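Local coordinates for protein GCN5-related N-acetyltransferase (PDB 7N1L) that probably transfers an acyl group, most likely acetyl from acetyl-CoA, to an amine, as a member of the GCN5-related N-acetyltransferase family, at residues L77-F88 with K118-L128. Residues are numbered along the deposited sequence; the frame is centred on the assembly and turned at random.
Sequences LGARVDGNLVGF and KGIAKALIDVL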
loop_
_atom_site.group_PDB
_atom_site.type_symbol
_atom_site.label_atom_id
_atom_site.label_comp_id
_atom_site.label_asym_id
_atom_site.label_seq_id
_atom_site.Cartn_x
_atom_site.Cartn_y
_atom_site.Cartn_z
ATOM N N LEU A 77 14.811 -2.145 -3.846
ATOM C CA LEU A 77 16.115 -1.543 -4.060
ATOM C C LEU A 77 17.112 -2.181 -3.103
ATOM O O LEU A 77 16.773 -2.458 -1.955
ATOM C CB LEU A 77 15.986 -0.044 -3.835
ATOM C CG LEU A 77 16.691 1.030 -4.614
ATOM C CD1 LEU A 77 16.661 0.814 -6.086
ATOM C CD2 LEU A 77 15.794 2.228 -4.299
ATOM N N GLY A 78 18.302 -2.499 -3.609
ATOM C CA GLY A 78 19.331 -3.134 -2.803
ATOM C C GLY A 78 20.568 -2.264 -2.643
ATOM O O GLY A 78 20.936 -1.494 -3.537
ATOM N N ALA A 79 21.233 -2.413 -1.496
ATOM C CA ALA A 79 22.463 -1.697 -1.200
ATOM C C ALA A 79 23.594 -2.700 -1.042
ATOM O O ALA A 79 23.484 -3.650 -0.261
ATOM C CB ALA A 79 22.320 -0.851 0.066
ATOM N N ARG A 80 24.668 -2.500 -1.781
ATOM C CA ARG A 80 25.836 -3.380 -1.711
ATOM C C ARG A 80 27.035 -2.621 -1.161
ATOM O O ARG A 80 27.230 -1.447 -1.479
ATOM C CB ARG A 80 26.190 -3.971 -3.085
ATOM C CG ARG A 80 25.102 -4.866 -3.665
ATOM C CD ARG A 80 25.473 -5.409 -5.060
ATOM N NE ARG A 80 24.540 -6.448 -5.482
ATOM C CZ ARG A 80 24.599 -7.706 -5.069
ATOM N NH1 ARG A 80 25.547 -8.118 -4.249
ATOM N NH2 ARG A 80 23.671 -8.566 -5.470
ATOM N N VAL A 81 27.810 -3.282 -0.297
ATOM C CA VAL A 81 29.085 -2.759 0.196
ATOM C C VAL A 81 30.175 -3.804 -0.048
ATOM O O VAL A 81 30.068 -4.942 0.426
ATOM C CB VAL A 81 28.993 -2.381 1.687
ATOM C CG1 VAL A 81 30.368 -2.145 2.305
ATOM C CG2 VAL A 81 28.085 -1.131 1.869
ATOM N N ASP A 82 31.224 -3.420 -0.788
ATOM C CA ASP A 82 32.341 -4.328 -1.140
ATOM C C ASP A 82 31.844 -5.623 -1.756
ATOM O O ASP A 82 32.306 -6.709 -1.401
ATOM C CB ASP A 82 33.229 -4.651 0.059
ATOM C CG ASP A 82 33.958 -3.454 0.562
ATOM O OD1 ASP A 82 34.520 -2.733 -0.291
ATOM O OD2 ASP A 82 33.953 -3.230 1.797
ATOM N N GLY A 83 30.868 -5.510 -2.652
ATOM C CA GLY A 83 30.286 -6.646 -3.332
ATOM C C GLY A 83 29.191 -7.381 -2.582
ATOM O O GLY A 83 28.443 -8.147 -3.208
ATOM N N ASN A 84 29.042 -7.157 -1.275
ATOM C CA ASN A 84 28.057 -7.875 -0.470
ATOM C C ASN A 84 26.769 -7.061 -0.284
ATOM O O ASN A 84 26.819 -5.864 0.012
ATOM C CB ASN A 84 28.671 -8.242 0.878
ATOM C CG ASN A 84 29.892 -9.177 0.737
ATOM O OD1 ASN A 84 29.839 -10.199 0.043
ATOM N ND2 ASN A 84 30.992 -8.810 1.378
ATOM N N LEU A 85 25.624 -7.717 -0.463
ATOM C CA LEU A 85 24.321 -7.089 -0.264
ATOM C C LEU A 85 24.053 -6.932 1.226
ATOM O O LEU A 85 23.959 -7.933 1.945
ATOM C CB LEU A 85 23.225 -7.930 -0.918
ATOM C CG LEU A 85 21.811 -7.319 -0.868
ATOM C CD1 LEU A 85 21.692 -6.207 -1.896
ATOM C CD2 LEU A 85 20.718 -8.369 -1.054
ATOM N N VAL A 86 23.920 -5.684 1.687
ATOM C CA VAL A 86 23.842 -5.382 3.124
ATOM C C VAL A 86 22.639 -4.529 3.526
ATOM O O VAL A 86 22.579 -4.076 4.674
ATOM C CB VAL A 86 25.134 -4.715 3.627
ATOM C CG1 VAL A 86 26.328 -5.627 3.409
ATOM C CG2 VAL A 86 25.335 -3.358 2.979
ATOM N N GLY A 87 21.721 -4.245 2.589
ATOM C CA GLY A 87 20.492 -3.511 2.882
ATOM C C GLY A 87 19.451 -3.676 1.784
ATOM O O GLY A 87 19.759 -4.153 0.690
ATOM N N PHE A 88 18.191 -3.353 2.103
ATOM C CA PHE A 88 17.157 -3.331 1.068
ATOM C C PHE A 88 16.009 -2.423 1.484
ATOM O O PHE A 88 15.842 -2.101 2.665
ATOM C CB PHE A 88 16.617 -4.729 0.728
ATOM C CG PHE A 88 15.781 -5.364 1.810
ATOM C CD1 PHE A 88 14.411 -5.106 1.908
ATOM C CD2 PHE A 88 16.342 -6.268 2.697
ATOM C CE1 PHE A 88 13.638 -5.722 2.874
ATOM C CE2 PHE A 88 15.575 -6.887 3.663
ATOM C CZ PHE A 88 14.213 -6.614 3.747
ATOM N N LYS A 118 26.077 3.829 9.249
ATOM C CA LYS A 118 26.712 4.274 8.022
ATOM C C LYS A 118 25.785 5.071 7.113
ATOM O O LYS A 118 26.199 5.435 6.006
ATOM C CB LYS A 118 27.264 3.076 7.236
ATOM C CG LYS A 118 28.397 2.302 7.930
ATOM C CD LYS A 118 29.101 1.475 6.859
ATOM C CE LYS A 118 29.669 0.175 7.378
ATOM N NZ LYS A 118 30.128 -0.666 6.223
ATOM N N GLY A 119 24.564 5.381 7.551
ATOM C CA GLY A 119 23.653 6.131 6.714
ATOM C C GLY A 119 23.084 5.375 5.526
ATOM O O GLY A 119 22.613 6.007 4.579
ATOM N N ILE A 120 23.131 4.039 5.538
ATOM C CA ILE A 120 22.697 3.267 4.371
ATOM C C ILE A 120 21.172 3.345 4.174
ATOM O O ILE A 120 20.693 3.519 3.048
ATOM C CB ILE A 120 23.193 1.814 4.488
ATOM C CG1 ILE A 120 24.735 1.780 4.330
ATOM C CG2 ILE A 120 22.541 0.932 3.426
ATOM C CD1 ILE A 120 25.356 0.454 4.662
ATOM N N ALA A 121 20.391 3.229 5.252
ATOM C CA ALA A 121 18.941 3.259 5.106
ATOM C C ALA A 121 18.480 4.581 4.494
ATOM O O ALA A 121 17.664 4.602 3.567
ATOM C CB ALA A 121 18.267 3.004 6.456
ATOM N N LYS A 122 19.016 5.692 4.981
ATOM C CA LYS A 122 18.717 6.990 4.378
ATOM C C LYS A 122 19.161 7.043 2.917
ATOM O O LYS A 122 18.492 7.664 2.081
ATOM C CB LYS A 122 19.377 8.094 5.192
ATOM C CG LYS A 122 19.707 9.369 4.430
ATOM C CD LYS A 122 18.487 10.266 4.344
ATOM C CE LYS A 122 18.849 11.746 4.201
ATOM N NZ LYS A 122 19.761 12.050 3.040
ATOM N N ALA A 123 20.306 6.427 2.587
ATOM C CA ALA A 123 20.719 6.415 1.191
ATOM C C ALA A 123 19.700 5.676 0.319
ATOM O O ALA A 123 19.411 6.104 -0.803
ATOM C CB ALA A 123 22.124 5.816 1.064
ATOM N N LEU A 124 19.113 4.590 0.835
ATOM C CA LEU A 124 18.094 3.851 0.098
ATOM C C LEU A 124 16.834 4.689 -0.132
ATOM O O LEU A 124 16.220 4.613 -1.207
ATOM C CB LEU A 124 17.753 2.552 0.842
ATOM C CG LEU A 124 18.790 1.412 0.773
ATOM C CD1 LEU A 124 18.512 0.346 1.844
ATOM C CD2 LEU A 124 18.847 0.784 -0.651
ATOM N N ILE A 125 16.376 5.416 0.893
ATOM C CA ILE A 125 15.196 6.253 0.716
ATOM C C ILE A 125 15.495 7.406 -0.239
ATOM O O ILE A 125 14.651 7.770 -1.069
ATOM C CB ILE A 125 14.677 6.758 2.075
ATOM C CG1 ILE A 125 14.223 5.584 2.958
ATOM C CG2 ILE A 125 13.492 7.660 1.857
ATOM C CD1 ILE A 125 13.036 4.815 2.382
ATOM N N ASP A 126 16.717 7.956 -0.179
ATOM C CA ASP A 126 17.103 9.047 -1.073
ATOM C C ASP A 126 17.034 8.617 -2.534
ATOM O O ASP A 126 16.541 9.364 -3.384
ATOM C CB ASP A 126 18.524 9.545 -0.762
ATOM C CG ASP A 126 18.593 10.469 0.447
ATOM O OD1 ASP A 126 17.551 10.881 0.967
ATOM O OD2 ASP A 126 19.711 10.840 0.851
ATOM N N VAL A 127 17.574 7.435 -2.852
ATOM C CA VAL A 127 17.510 6.922 -4.220
ATOM C C VAL A 127 16.064 6.719 -4.647
ATOM O O VAL A 127 15.672 7.062 -5.770
ATOM C CB VAL A 127 18.316 5.618 -4.344
ATOM C CG1 VAL A 127 17.979 4.912 -5.674
ATOM C CG2 VAL A 127 19.819 5.888 -4.241
ATOM N N LEU A 128 15.246 6.175 -3.752
ATOM C CA LEU A 128 13.839 5.994 -4.052
ATOM C C LEU A 128 13.140 7.323 -4.307
ATOM O O LEU A 128 12.342 7.446 -5.248
ATOM C CB LEU A 128 13.173 5.266 -2.897
ATOM C CG LEU A 128 11.820 4.666 -3.207
ATOM C CD1 LEU A 128 11.815 3.767 -4.498
ATOM C CD2 LEU A 128 11.382 3.925 -1.970
#
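Helix 120-128 packs across the beta hairpin of strands 77-81 and 84-88, which a type I' turn from Val81 to Asn84 closes, in the helix-on-sheet layer of the GNAT fold. The axes of helix 120-128 and strand 84-88 approach to 8.7 Å and are inclined at 58°. A classic beta bulge, in which Val86 and Gly87 both face Ala79, breaks the regular pairing of the hairpin beneath the helix. The contact is largely apolar, and no hydrogen bond joins the segments. Leu124 lies at the middle of the contact: its CD2 sits 3.9 Å from Ala79 CB and also meets the backbone of Gly78, while CD1 dips to the second strand beside Gly87 and Phe88. One turn earlier, Ile120 straddles the hairpin. Its CG2, anti to the backbone N, drops to 3.8 Å from Ala79 CB, and the other branch carries CD1 over Val81 CG2 and Val86 CG2, 4.2 Å from each; the side chains of Ile120 and Val86 cross at about a right angle. Lys118 extends toward Val81, but its NZ is hydrogen-bonded to His115. Ile30 of the adjoining strand 28-32 continues the apolar floor, touching Leu124. At the far end, Leu77 slants across Val127, its CD2 3.7 Å from Val127 CG1 and 4.3 Å from Leu128 CB.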